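Local coordinates for PlaB phospholipase (Legionella pneumophila, PDB 6ZTI), which probably hydrolyses phospholipids as a virulence-linked alpha/beta hydrolase, its activity being controlled by NAD(H)-mediated assembly into tetramers, at residues Val18-Gly23 with Gln37-Gln42; His22-Thr27 with Cys161-Leu166; Ile97-Gly102 with Ser265-Asn270. All coordinates share one frame; numbering follows the deposited sequence. Where two conformers were deposited one is given.

Overall arrangement
All three contacts gather round the C-terminal ends or the flank of the parallel sheet. Contact 1 is pure core: strand 16-21 meets helix 35-44 through carbon alone. Contact 2 takes up the chain where that strand ends, sharing His22 and Gly23 with contact 1, and sets an indole against two leucines of helix 160-166. Contact 3 is polar, with two histidines and a serine at the elbow after strand 93-99, which pairs with strand 16-21. Contacts 2 and 3 meet where Trp24 packs on Ser100 and Thr101, joining the apolar cluster to the likely active site. Contacts 1 and 2 also border a second subunit; only contact 3 includes an exposed touching residue, Ser267.

Contact 1. Residues Val18-Gly23 with Gln37-Gln42; sequences VIFVHG and QWLENQ
With CG anti to the carbonyl carbon and beside the backbone N (chi1 -73° in Phe20, -72° in Leu39), each of these two side chains swings into the gap between strand 16-21 and helix 35-44. The second torsion of Leu39 is extended, which carries CD1 outward from the helix as the atom that does all the touching. That methyl meets the far end of the Phe20 ring, 3.5 Å from CZ and 4.1 Å from CE1, coming in obliquely. Val18, two residues earlier and on the same side of the strand, offers CG1 to the same Leu39 CD1 at a looser 4.3 Å. One leucine methyl thus bridges two strand residues, although the backbones stay well apart, with Val18 CA 9.1 Å from Leu39 CA. Ile97 on the neighbouring strand 93-99 touches all three side chains, while Tyr32 and, at the start of the helix, Leu35 and Pro36 touch Phe20. The contact belongs to the beta-alpha-beta unit of strand 16-21, helix 35-44 and strand 55-60 in the parallel sheet of the alpha/beta hydrolase fold. Where the strand ends, the His22 ring reaches forward along the chain: ND1 donates to Gly23 O at 2.8 Å, nearly in the ring plane and on a carbonyl lone pair. This bond, with the stack on Tyr60, holds the imidazole just past the strand. Leu474 of a second subunit lies against Gln37 and Glu40 of the helix. Between the strand and helix segments themselves, however, aliphatic and aromatic carbon are all that meet, with 89 Å² buried in total. The helix is therefore held here by dispersion and the exclusion of water, forces that demand close fit more than exact direction.

Contact 2. Residues His22-Thr27 with Cys161-Leu166; sequences HGWSVT and CVLDWL
Leu166 lays its CD1 methyl over one face of the Trp24 indole, 4.2 Å from the centroid of the five-membered ring and 12° off the ring normal, a CH-pi contact. The nearest ring atoms are Trp24 CD2, 4.1 Å from Leu166 CD1, and Trp24 CG at 4.2 Å, so the methyl lies toward the CG-CD2 side. One turn earlier on the same helix, Leu163 reaches the six-membered part. Its CD2 is 3.6 Å from Trp24 CZ3 and 4.0 Å from Trp24 CE3, and the two side chains run at about a right angle to each other. Trp24 holds CG in the crowded position between its backbone N and carbonyl carbon (chi1 54°), which throws the indole away from the loop and onto the helix. The loop, opening with His22-Gly23-Trp24, follows strand 16-21; in lipases of this fold the residue after such a His-Gly commonly gives a backbone N-H to the oxyanion hole, and the packing of Trp24 on Ser100 is consistent with that place. Helix 160-166 lies in the long connection between strands 123-129 and 191-197, where many enzymes of the fold carry their cap insertions. Leu146 of helix 142-146 touches both Trp24 and Leu163, adding a third aliphatic side chain to the cluster round the indole. Ile479 of a second subunit packs on His22 and Val26, which flank Trp24 in sequence. The Leu163 side chain is about 9 Å from that of the NAD-binding Arg145, and the Trp24 side chain about 11 Å from bound thio-NAD.

Contact 3. Residues Ile97-Gly102 with Ser265-Asn270; sequences ITHSTG and SHSGKN
The nucleophile elbow of the alpha/beta hydrolase fold, here the sequence His99-Ser100-Thr101-Gly102, meets the loop that brings in His266. Ser100 sits at the tip of a type II' turn from His99 to Gly102 with positive phi (55°), as the nucleophile of this fold does. Its OG lies at the edge of the His266 ring, in plane, 3.3 Å from NE2, and shares a weak hydrogen bond in which either atom could be the donor. Ser100 CB also comes to 3.4 Å from His266 NE2. On its other nitrogen, ND1, His266 has a weak hydrogen bond with Asn218, on the side where the acid of a catalytic triad would be expected; the geometry is consistent with Ser100 as nucleophile and His266 as base. His99, its CG anti to the backbone N (chi1 -180°), sends its imidazole across to His266. NE2 of His99 stands 3.8 Å above the plane of the His266 ring, over its centre, with the two ring planes inclined at 33°. The same His99 NE2 gives a weak, bent hydrogen bond to His266 O at 3.0 Å. His99 thus touches both the ring and the backbone of His266 and may help to set its position. Ser267, the exposed member, hydrogen-bonds weakly to a glycerol, probably from the crystallisation liquor. Strand 93-99 runs into the elbow between strands 16-21 and 123-129, helix 102-114 leaves it, and residues 265-270 come from the loop between edge strand 257-261 and helix 286-296.

Contact 1. Residues Val18-Gly23 with Gln37-Gln42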
ATOM      1  N   VAL B  18      -0.839 -42.732  20.942  1.00 13.75           N
ATOM      2  CA  VAL B  18      -0.153 -41.447  21.050  1.00 15.38           C
ATOM      3  C   VAL B  18       0.125 -40.951  19.643  1.00 14.86           C
ATOM      4  O   VAL B  18       0.582 -41.719  18.792  1.00 17.17           O
ATOM      5  CB  VAL B  18       1.152 -41.548  21.863  1.00 13.15           C
ATOM      6  CG1 VAL B  18       1.878 -40.188  21.886  1.00 18.42           C
ATOM      7  CG2 VAL B  18       0.856 -41.991  23.266  1.00 13.85           C
ATOM      8  N   ILE B  19      -0.174 -39.678  19.397  1.00 11.73           N
ATOM      9  CA  ILE B  19       0.112 -39.021  18.129  1.00 13.92           C
ATOM     10  C   ILE B  19       0.925 -37.768  18.430  1.00 14.67           C
ATOM     11  O   ILE B  19       0.467 -36.892  19.174  1.00 14.33           O
ATOM     12  CB  ILE B  19      -1.169 -38.653  17.359  1.00 13.97           C
ATOM     13  CG1 ILE B  19      -2.025 -39.896  17.098  1.00 14.09           C
ATOM     14  CG2 ILE B  19      -0.814 -37.984  16.045  1.00 12.03           C
ATOM     15  CD1 ILE B  19      -3.389 -39.572  16.511  1.00 20.50           C
ATOM     16  N   PHE B  20       2.117 -37.679  17.849  1.00 12.05           N
ATOM     17  CA  PHE B  20       2.949 -36.489  17.957  1.00 16.87           C
ATOM     18  C   PHE B  20       2.591 -35.491  16.863  1.00 15.74           C
ATOM     19  O   PHE B  20       2.280 -35.881  15.735  1.00 12.75           O
ATOM     20  CB  PHE B  20       4.426 -36.870  17.860  1.00 14.74           C
ATOM     21  CG  PHE B  20       4.950 -37.561  19.089  1.00 10.96           C
ATOM     22  CD1 PHE B  20       4.816 -38.934  19.234  1.00 14.03           C
ATOM     23  CD2 PHE B  20       5.557 -36.834  20.110  1.00 17.49           C
ATOM     24  CE1 PHE B  20       5.282 -39.572  20.363  1.00 21.96           C
ATOM     25  CE2 PHE B  20       6.022 -37.467  21.241  1.00 13.19           C
ATOM     26  CZ  PHE B  20       5.887 -38.841  21.371  1.00 20.65           C
ATOM     27  N   VAL B  21       2.639 -34.198  17.199  1.00 13.04           N
ATOM     28  CA  VAL B  21       2.278 -33.132  16.265  1.00  8.96           C
ATOM     29  C   VAL B  21       3.246 -31.967  16.439  1.00 14.31           C
ATOM     30  O   VAL B  21       3.355 -31.405  17.534  1.00 12.87           O
ATOM     31  CB  VAL B  21       0.829 -32.651  16.472  1.00  8.59           C
ATOM     32  CG1 VAL B  21       0.455 -31.599  15.440  1.00 12.58           C
ATOM     33  CG2 VAL B  21      -0.121 -33.804  16.403  1.00 15.10           C
ATOM     34  N   HIS B  22       3.908 -31.567  15.352  1.00  8.43           N
ATOM     35  CA  HIS B  22       5.055 -30.679  15.443  1.00  9.73           C
ATOM     36  C   HIS B  22       4.647 -29.207  15.292  1.00 12.36           C
ATOM     37  O   HIS B  22       3.464 -28.856  15.297  1.00 12.31           O
ATOM     38  CB  HIS B  22       6.103 -31.091  14.410  1.00 16.86           C
ATOM     39  CG  HIS B  22       5.609 -31.080  12.996  1.00 19.91           C
ATOM     40  ND1 HIS B  22       5.458 -29.919  12.268  1.00 10.88           N
ATOM     41  CD2 HIS B  22       5.249 -32.094  12.170  1.00  9.75           C
ATOM     42  CE1 HIS B  22       5.021 -30.214  11.057  1.00 19.70           C
ATOM     43  NE2 HIS B  22       4.889 -31.529  10.969  1.00 11.91           N
ATOM     44  N   GLY B  23       5.641 -28.330  15.149  1.00  8.47           N
ATOM     45  CA  GLY B  23       5.428 -26.905  15.059  1.00 14.84           C
ATOM     46  C   GLY B  23       5.672 -26.385  13.656  1.00 23.50           C
ATOM     47  O   GLY B  23       5.791 -27.153  12.704  1.00 11.65           O
ATOM     48  N   GLN B  37      10.446 -42.953  20.576  1.00 27.88           N
ATOM     49  CA  GLN B  37      11.083 -44.228  20.902  1.00 25.38           C
ATOM     50  C   GLN B  37      11.120 -44.462  22.408  1.00 23.51           C
ATOM     51  O   GLN B  37      10.969 -45.600  22.870  1.00 31.96           O
ATOM     52  CB  GLN B  37      12.498 -44.263  20.315  1.00 33.03           C
ATOM     53  CG  GLN B  37      12.522 -44.415  18.790  1.00 48.27           C
ATOM     54  CD  GLN B  37      13.623 -43.606  18.092  1.00 61.44           C
ATOM     55  OE1 GLN B  37      14.225 -42.697  18.674  1.00 45.40           O
ATOM     56  NE2 GLN B  37      13.878 -43.937  16.828  1.00 46.88           N
ATOM     57  N   TRP B  38      11.312 -43.400  23.197  1.00 24.15           N
ATOM     58  CA  TRP B  38      11.376 -43.569  24.647  1.00 26.30           C
ATOM     59  C   TRP B  38      10.017 -43.945  25.227  1.00 26.96           C
ATOM     60  O   TRP B  38       9.938 -44.805  26.114  1.00 25.44           O
ATOM     61  CB  TRP B  38      11.906 -42.298  25.303  1.00 21.70           C
ATOM     62  CG  TRP B  38      12.112 -42.427  26.788  1.00 19.39           C
ATOM     63  CD1 TRP B  38      13.140 -43.056  27.416  1.00 21.05           C
ATOM     64  CD2 TRP B  38      11.266 -41.906  27.828  1.00 20.53           C
ATOM     65  NE1 TRP B  38      12.991 -42.965  28.783  1.00 24.94           N
ATOM     66  CE2 TRP B  38      11.847 -42.265  29.057  1.00 21.95           C
ATOM     67  CE3 TRP B  38      10.076 -41.179  27.832  1.00 25.54           C
ATOM     68  CZ2 TRP B  38      11.281 -41.921  30.276  1.00 27.76           C
ATOM     69  CZ3 TRP B  38       9.515 -40.837  29.046  1.00 31.65           C
ATOM     70  CH2 TRP B  38      10.118 -41.205  30.250  1.00 21.98           C
ATOM     71  N   LEU B  39       8.940 -43.307  24.752  1.00 24.88           N
ATOM     72  CA  LEU B  39       7.599 -43.679  25.200  1.00 25.34           C
ATOM     73  C   LEU B  39       7.295 -45.130  24.865  1.00 31.02           C
ATOM     74  O   LEU B  39       6.607 -45.823  25.626  1.00 34.84           O
ATOM     75  CB  LEU B  39       6.545 -42.772  24.565  1.00 24.56           C
ATOM     76  CG  LEU B  39       6.461 -41.328  25.047  1.00 30.39           C
ATOM     77  CD1 LEU B  39       5.349 -40.605  24.305  1.00 27.15           C
ATOM     78  CD2 LEU B  39       6.220 -41.258  26.538  1.00 30.93           C
ATOM     79  N   GLU B  40       7.787 -45.603  23.719  1.00 27.39           N
ATOM     80  CA  GLU B  40       7.607 -47.003  23.359  1.00 31.34           C
ATOM     81  C   GLU B  40       8.205 -47.918  24.420  1.00 37.19           C
ATOM     82  O   GLU B  40       7.591 -48.920  24.809  1.00 32.67           O
ATOM     83  CB  GLU B  40       8.246 -47.266  21.997  1.00 28.69           C
ATOM     84  CG  GLU B  40       7.803 -48.553  21.330  1.00 34.00           C
ATOM     85  CD  GLU B  40       8.550 -48.796  20.035  1.00 40.35           C
ATOM     86  OE1 GLU B  40       9.803 -48.804  20.063  1.00 40.29           O
ATOM     87  OE2 GLU B  40       7.886 -48.954  18.986  1.00 33.64           O
ATOM     88  N   ASN B  41       9.402 -47.585  24.912  1.00 33.77           N
ATOM     89  CA  ASN B  41      10.041 -48.447  25.901  1.00 31.73           C
ATOM     90  C   ASN B  41       9.373 -48.323  27.266  1.00 31.26           C
ATOM     91  O   ASN B  41       9.302 -49.307  28.012  1.00 28.61           O
ATOM     92  CB  ASN B  41      11.531 -48.125  25.990  1.00 39.72           C
ATOM     93  CG  ASN B  41      12.273 -48.451  24.702  1.00 56.29           C
ATOM     94  OD1 ASN B  41      11.744 -48.272  23.601  1.00 59.79           O
ATOM     95  ND2 ASN B  41      13.500 -48.946  24.834  1.00 62.91           N
ATOM     96  N   GLN B  42       8.857 -47.140  27.602  1.00 32.17           N
ATOM     97  CA  GLN B  42       8.136 -46.989  28.862  1.00 37.17           C
ATOM     98  C   GLN B  42       6.849 -47.807  28.876  1.00 37.28           C
ATOM     99  O   GLN B  42       6.418 -48.260  29.944  1.00 30.05           O
ATOM    100  CB  GLN B  42       7.835 -45.514  29.117  1.00 36.19           C
ATOM    101  CG  GLN B  42       9.085 -44.673  29.322  1.00 33.46           C
ATOM    102  CD  GLN B  42       9.898 -45.141  30.509  1.00 38.75           C
ATOM    103  OE1 GLN B  42       9.464 -45.021  31.655  1.00 40.65           O
ATOM    104  NE2 GLN B  42      11.079 -45.692  30.242  1.00 41.79           N
TER

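Contact 2. Residues His22-Thr27 with Cys161-Leu166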
ATOM      1  N   HIS B  22       3.908 -31.567  15.352  1.00  8.43           N
ATOM      2  CA  HIS B  22       5.055 -30.679  15.443  1.00  9.73           C
ATOM      3  C   HIS B  22       4.647 -29.207  15.292  1.00 12.36           C
ATOM      4  O   HIS B  22       3.464 -28.856  15.297  1.00 12.31           O
ATOM      5  CB  HIS B  22       6.103 -31.091  14.410  1.00 16.86           C
ATOM      6  CG  HIS B  22       5.609 -31.080  12.996  1.00 19.91           C
ATOM      7  ND1 HIS B  22       5.458 -29.919  12.268  1.00 10.88           N
ATOM      8  CD2 HIS B  22       5.249 -32.094  12.170  1.00  9.75           C
ATOM      9  CE1 HIS B  22       5.021 -30.214  11.057  1.00 19.70           C
ATOM     10  NE2 HIS B  22       4.889 -31.529  10.969  1.00 11.91           N
ATOM     11  N   GLY B  23       5.641 -28.330  15.149  1.00  8.47           N
ATOM     12  CA  GLY B  23       5.428 -26.905  15.059  1.00 14.84           C
ATOM     13  C   GLY B  23       5.672 -26.385  13.656  1.00 23.50           C
ATOM     14  O   GLY B  23       5.791 -27.153  12.704  1.00 11.65           O
ATOM     15  N   TRP B  24       5.783 -25.057  13.548  1.00  8.97           N
ATOM     16  CA  TRP B  24       5.871 -24.424  12.247  1.00 13.57           C
ATOM     17  C   TRP B  24       7.307 -24.413  11.735  1.00 26.66           C
ATOM     18  O   TRP B  24       8.270 -24.481  12.502  1.00 15.39           O
ATOM     19  CB  TRP B  24       5.316 -22.996  12.286  1.00 19.12           C
ATOM     20  CG  TRP B  24       5.897 -22.050  13.322  1.00 31.57           C
ATOM     21  CD1 TRP B  24       5.946 -22.227  14.681  1.00 41.77           C
ATOM     22  CD2 TRP B  24       6.454 -20.751  13.075  1.00 38.03           C
ATOM     23  NE1 TRP B  24       6.519 -21.131  15.285  1.00 44.44           N
ATOM     24  CE2 TRP B  24       6.835 -20.211  14.322  1.00 33.71           C
ATOM     25  CE3 TRP B  24       6.675 -19.997  11.921  1.00 50.91           C
ATOM     26  CZ2 TRP B  24       7.427 -18.958  14.443  1.00 36.33           C
ATOM     27  CZ3 TRP B  24       7.267 -18.747  12.046  1.00 47.24           C
ATOM     28  CH2 TRP B  24       7.636 -18.245  13.296  1.00 30.61           C
ATOM     29  N   SER B  25       7.434 -24.340  10.409  1.00 22.19           N
ATOM     30  CA  SER B  25       8.706 -24.342   9.689  1.00 27.60           C
ATOM     31  C   SER B  25       9.465 -25.658   9.820  1.00 28.07           C
ATOM     32  O   SER B  25      10.643 -25.720   9.461  1.00 32.99           O
ATOM     33  CB  SER B  25       9.599 -23.181  10.140  1.00 33.42           C
ATOM     34  OG  SER B  25       9.090 -21.945   9.662  1.00 37.63           O
ATOM     35  N   VAL B  26       8.811 -26.720  10.287  1.00 21.56           N
ATOM     36  CA  VAL B  26       9.455 -28.016  10.472  1.00 24.61           C
ATOM     37  C   VAL B  26       9.510 -28.761   9.144  1.00 18.40           C
ATOM     38  O   VAL B  26       8.527 -28.800   8.395  1.00 19.66           O
ATOM     39  CB  VAL B  26       8.701 -28.831  11.538  1.00 20.95           C
ATOM     40  CG1 VAL B  26       9.175 -30.258  11.569  1.00 21.07           C
ATOM     41  CG2 VAL B  26       8.885 -28.189  12.903  1.00 18.67           C
ATOM     42  N   THR B  27      10.663 -29.377   8.854  1.00 14.20           N
ATOM     43  CA  THR B  27      10.820 -30.163   7.635  1.00 19.10           C
ATOM     44  C   THR B  27      11.329 -31.577   7.893  1.00 20.96           C
ATOM     45  O   THR B  27      11.702 -32.268   6.938  1.00 18.50           O
ATOM     46  CB  THR B  27      11.771 -29.473   6.649  1.00 32.63           C
ATOM     47  OG1 THR B  27      13.078 -29.372   7.226  1.00 21.31           O
ATOM     48  CG2 THR B  27      11.258 -28.090   6.287  1.00 31.65           C
ATOM     49  N   CYS B 161      -0.157 -17.834   5.446  1.00 16.64           N
ATOM     50  CA  CYS B 161      -1.470 -17.913   6.077  1.00 17.92           C
ATOM     51  C   CYS B 161      -1.372 -18.384   7.522  1.00 15.66           C
ATOM     52  O   CYS B 161      -2.153 -17.943   8.371  1.00 15.10           O
ATOM     53  CB  CYS B 161      -2.392 -18.826   5.277  1.00 18.27           C
ATOM     54  SG  CYS B 161      -2.929 -18.078   3.706  1.00 28.12           S
ATOM     55  N   VAL B 162      -0.428 -19.273   7.825  1.00  9.99           N
ATOM     56  CA  VAL B 162      -0.221 -19.638   9.217  1.00 16.87           C
ATOM     57  C   VAL B 162       0.353 -18.466  10.013  1.00 17.74           C
ATOM     58  O   VAL B 162       0.076 -18.326  11.207  1.00  8.11           O
ATOM     59  CB  VAL B 162       0.687 -20.877   9.309  1.00 26.08           C
ATOM     60  CG1 VAL B 162       1.008 -21.179  10.781  1.00 25.14           C
ATOM     61  CG2 VAL B 162       0.018 -22.067   8.629  1.00 23.48           C
ATOM     62  N   LEU B 163       1.186 -17.630   9.387  1.00 15.19           N
ATOM     63  CA  LEU B 163       1.697 -16.449  10.079  1.00 11.05           C
ATOM     64  C   LEU B 163       0.584 -15.463  10.401  1.00 16.17           C
ATOM     65  O   LEU B 163       0.633 -14.792  11.439  1.00 14.67           O
ATOM     66  CB  LEU B 163       2.767 -15.758   9.234  1.00 13.82           C
ATOM     67  CG  LEU B 163       4.064 -16.540   9.018  1.00 17.74           C
ATOM     68  CD1 LEU B 163       5.037 -15.732   8.174  1.00 24.04           C
ATOM     69  CD2 LEU B 163       4.713 -16.905  10.342  1.00 14.35           C
ATOM     70  N   ASP B 164      -0.422 -15.348   9.531  1.00  9.97           N
ATOM     71  CA  ASP B 164      -1.561 -14.496   9.858  1.00 13.98           C
ATOM     72  C   ASP B 164      -2.290 -14.994  11.101  1.00  7.82           C
ATOM     73  O   ASP B 164      -2.840 -14.186  11.861  1.00 13.56           O
ATOM     74  CB  ASP B 164      -2.523 -14.436   8.675  1.00 13.82           C
ATOM     75  CG  ASP B 164      -1.969 -13.657   7.501  1.00 20.83           C
ATOM     76  OD1 ASP B 164      -1.192 -12.702   7.713  1.00 20.59           O
ATOM     77  OD2 ASP B 164      -2.322 -14.003   6.363  1.00 22.59           O
ATOM     78  N   TRP B 165      -2.311 -16.312  11.322  1.00  8.39           N
ATOM     79  CA  TRP B 165      -2.909 -16.861  12.539  1.00 11.44           C
ATOM     80  C   TRP B 165      -2.029 -16.570  13.747  1.00  9.71           C
ATOM     81  O   TRP B 165      -2.513 -16.123  14.792  1.00  8.52           O
ATOM     82  CB  TRP B 165      -3.135 -18.380  12.394  1.00 15.17           C
ATOM     83  CG  TRP B 165      -4.111 -18.979  13.402  1.00  7.54           C
ATOM     84  CD1 TRP B 165      -5.409 -19.361  13.165  1.00 12.65           C
ATOM     85  CD2 TRP B 165      -3.874 -19.247  14.795  1.00  8.49           C
ATOM     86  NE1 TRP B 165      -5.983 -19.842  14.315  1.00 16.61           N
ATOM     87  CE2 TRP B 165      -5.065 -19.787  15.327  1.00 12.49           C
ATOM     88  CE3 TRP B 165      -2.776 -19.095  15.635  1.00 10.72           C
ATOM     89  CZ2 TRP B 165      -5.187 -20.159  16.661  1.00 11.54           C
ATOM     90  CZ3 TRP B 165      -2.899 -19.463  16.974  1.00 12.72           C
ATOM     91  CH2 TRP B 165      -4.095 -19.990  17.468  1.00 14.90           C
ATOM     92  N   LEU B 166      -0.728 -16.816  13.619  1.00 10.91           N
ATOM     93  CA  LEU B 166       0.160 -16.692  14.760  1.00  8.60           C
ATOM     94  C   LEU B 166       0.389 -15.242  15.183  1.00  8.30           C
ATOM     95  O   LEU B 166       0.838 -15.008  16.306  1.00  8.90           O
ATOM     96  CB  LEU B 166       1.489 -17.361  14.436  1.00 10.01           C
ATOM     97  CG  LEU B 166       1.437 -18.887  14.410  1.00 11.59           C
ATOM     98  CD1 LEU B 166       2.622 -19.449  13.636  1.00 27.40           C
ATOM     99  CD2 LEU B 166       1.430 -19.446  15.847  1.00 13.78           C
TER

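Contact 3. Residues Ile97-Gly102 with Ser265-Asn270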
ATOM      1  N   ILE B  97       0.491 -35.272  21.630  1.00 12.36           N
ATOM      2  CA  ILE B  97       1.599 -34.515  22.180  1.00  9.23           C
ATOM      3  C   ILE B  97       2.013 -33.539  21.091  1.00  9.15           C
ATOM      4  O   ILE B  97       2.483 -33.950  20.024  1.00 14.18           O
ATOM      5  CB  ILE B  97       2.757 -35.425  22.605  1.00 12.76           C
ATOM      6  CG1 ILE B  97       2.291 -36.414  23.686  1.00 13.54           C
ATOM      7  CG2 ILE B  97       3.914 -34.597  23.091  1.00 15.06           C
ATOM      8  CD1 ILE B  97       3.258 -37.569  23.915  1.00 15.38           C
ATOM      9  N   THR B  98       1.813 -32.253  21.337  1.00 11.58           N
ATOM     10  CA  THR B  98       2.021 -31.224  20.334  1.00 10.82           C
ATOM     11  C   THR B  98       3.157 -30.299  20.749  1.00  9.80           C
ATOM     12  O   THR B  98       3.496 -30.185  21.927  1.00 14.57           O
ATOM     13  CB  THR B  98       0.738 -30.402  20.127  1.00 10.73           C
ATOM     14  OG1 THR B  98       0.572 -29.506  21.229  1.00 13.69           O
ATOM     15  CG2 THR B  98      -0.508 -31.311  20.037  1.00 12.82           C
ATOM     16  N   HIS B  99       3.740 -29.631  19.756  1.00  8.30           N
ATOM     17  CA  HIS B  99       4.770 -28.631  19.974  1.00  8.09           C
ATOM     18  C   HIS B  99       4.420 -27.411  19.140  1.00 10.63           C
ATOM     19  O   HIS B  99       3.972 -27.533  17.994  1.00  9.50           O
ATOM     20  CB  HIS B  99       6.173 -29.167  19.610  1.00  9.81           C
ATOM     21  CG  HIS B  99       7.283 -28.180  19.825  1.00  9.45           C
ATOM     22  ND1 HIS B  99       8.123 -27.778  18.811  1.00  9.09           N
ATOM     23  CD2 HIS B  99       7.694 -27.521  20.936  1.00 13.16           C
ATOM     24  CE1 HIS B  99       8.999 -26.908  19.284  1.00 12.12           C
ATOM     25  NE2 HIS B  99       8.763 -26.736  20.573  1.00 11.00           N
ATOM     26  N   SER B 100       4.580 -26.237  19.744  1.00 10.56           N
ATOM     27  CA  SER B 100       4.428 -24.963  19.054  1.00  9.24           C
ATOM     28  C   SER B 100       3.055 -24.893  18.388  1.00 10.32           C
ATOM     29  O   SER B 100       2.035 -24.989  19.081  1.00 11.47           O
ATOM     30  CB  SER B 100       5.624 -24.808  18.105  1.00 11.79           C
ATOM     31  OG  SER B 100       5.595 -23.573  17.428  1.00 25.93           O
ATOM     32  N   THR B 101       2.990 -24.709  17.071  1.00 13.36           N
ATOM     33  CA  THR B 101       1.706 -24.514  16.405  1.00 11.64           C
ATOM     34  C   THR B 101       0.809 -25.738  16.489  1.00 11.79           C
ATOM     35  O   THR B 101      -0.408 -25.612  16.322  1.00  7.93           O
ATOM     36  CB  THR B 101       1.930 -24.149  14.931  1.00 15.46           C
ATOM     37  OG1 THR B 101       3.035 -23.251  14.824  1.00 24.40           O
ATOM     38  CG2 THR B 101       0.694 -23.474  14.351  1.00 24.89           C
ATOM     39  N   GLY B 102       1.376 -26.924  16.713  1.00 11.45           N
ATOM     40  CA  GLY B 102       0.551 -28.113  16.806  1.00 11.98           C
ATOM     41  C   GLY B 102      -0.550 -28.008  17.851  1.00 11.34           C
ATOM     42  O   GLY B 102      -1.610 -28.625  17.705  1.00 13.97           O
ATOM     43  N   SER B 265      14.241 -24.361  26.329  1.00  8.89           N
ATOM     44  CA  SER B 265      13.955 -23.353  25.320  1.00  6.97           C
ATOM     45  C   SER B 265      12.953 -23.920  24.323  1.00  7.01           C
ATOM     46  O   SER B 265      12.434 -25.022  24.492  1.00 10.00           O
ATOM     47  CB  SER B 265      15.234 -22.916  24.608  1.00 18.90           C
ATOM     48  OG  SER B 265      15.781 -23.992  23.852  1.00 14.81           O
ATOM     49  N   HIS B 266      12.689 -23.177  23.251  1.00 12.31           N
ATOM     50  CA  HIS B 266      11.695 -23.644  22.289  1.00  9.53           C
ATOM     51  C   HIS B 266      12.211 -24.810  21.454  1.00 11.87           C
ATOM     52  O   HIS B 266      11.488 -25.790  21.235  1.00 10.93           O
ATOM     53  CB  HIS B 266      11.268 -22.501  21.373  1.00  8.01           C
ATOM     54  CG  HIS B 266       9.982 -22.758  20.643  1.00 13.19           C
ATOM     55  ND1 HIS B 266       8.759 -22.794  21.279  1.00  9.88           N
ATOM     56  CD2 HIS B 266       9.731 -22.982  19.330  1.00 11.66           C
ATOM     57  CE1 HIS B 266       7.809 -23.029  20.390  1.00 10.33           C
ATOM     58  NE2 HIS B 266       8.371 -23.137  19.200  1.00 11.12           N
ATOM     59  N   SER B 267      13.455 -24.721  20.983  1.00 10.55           N
ATOM     60  CA  SER B 267      13.972 -25.575  19.933  1.00 13.84           C
ATOM     61  C   SER B 267      15.427 -25.906  20.214  1.00 17.64           C
ATOM     62  O   SER B 267      16.040 -25.390  21.155  1.00 13.67           O
ATOM     63  CB  SER B 267      13.841 -24.882  18.570  1.00 19.97           C
ATOM     64  OG  SER B 267      12.487 -24.624  18.278  1.00 27.60           O
ATOM     65  N   GLY B 268      15.972 -26.782  19.385  1.00 14.74           N
ATOM     66  CA  GLY B 268      17.392 -27.068  19.404  1.00 15.85           C
ATOM     67  C   GLY B 268      17.726 -28.305  20.211  1.00 15.83           C
ATOM     68  O   GLY B 268      17.047 -28.656  21.186  1.00 13.42           O
ATOM     69  N   LYS B 269      18.802 -28.986  19.804  1.00 14.26           N
ATOM     70  CA  LYS B 269      19.207 -30.203  20.503  1.00 17.03           C
ATOM     71  C   LYS B 269      19.806 -29.914  21.881  1.00 14.04           C
ATOM     72  O   LYS B 269      19.788 -30.795  22.745  1.00 20.13           O
ATOM     73  CB  LYS B 269      20.194 -31.004  19.640  1.00 24.43           C
ATOM     74  CG  LYS B 269      19.541 -31.629  18.402  1.00 27.20           C
ATOM     75  CD  LYS B 269      20.346 -32.781  17.840  1.00 42.98           C
ATOM     76  CE  LYS B 269      21.443 -32.309  16.902  1.00 45.85           C
ATOM     77  NZ  LYS B 269      22.143 -33.468  16.262  1.00 55.26           N
ATOM     78  N   ASN B 270      20.292 -28.693  22.124  1.00 16.22           N
ATOM     79  CA  ASN B 270      20.863 -28.365  23.430  0.63 20.23           C
ATOM     80  C   ASN B 270      19.800 -28.419  24.522  1.00 11.73           C
ATOM     81  O   ASN B 270      19.897 -29.212  25.468  1.00 15.95           O
ATOM     82  CB  ASN B 270      21.505 -26.970  23.408  0.63 19.42           C
ATOM     83  CG  ASN B 270      22.687 -26.869  22.462  0.63 22.24           C
ATOM     84  OD1 ASN B 270      23.524 -27.769  22.387  0.63 18.32           O
ATOM     85  ND2 ASN B 270      22.768 -25.749  21.738  0.63 27.47           N
TER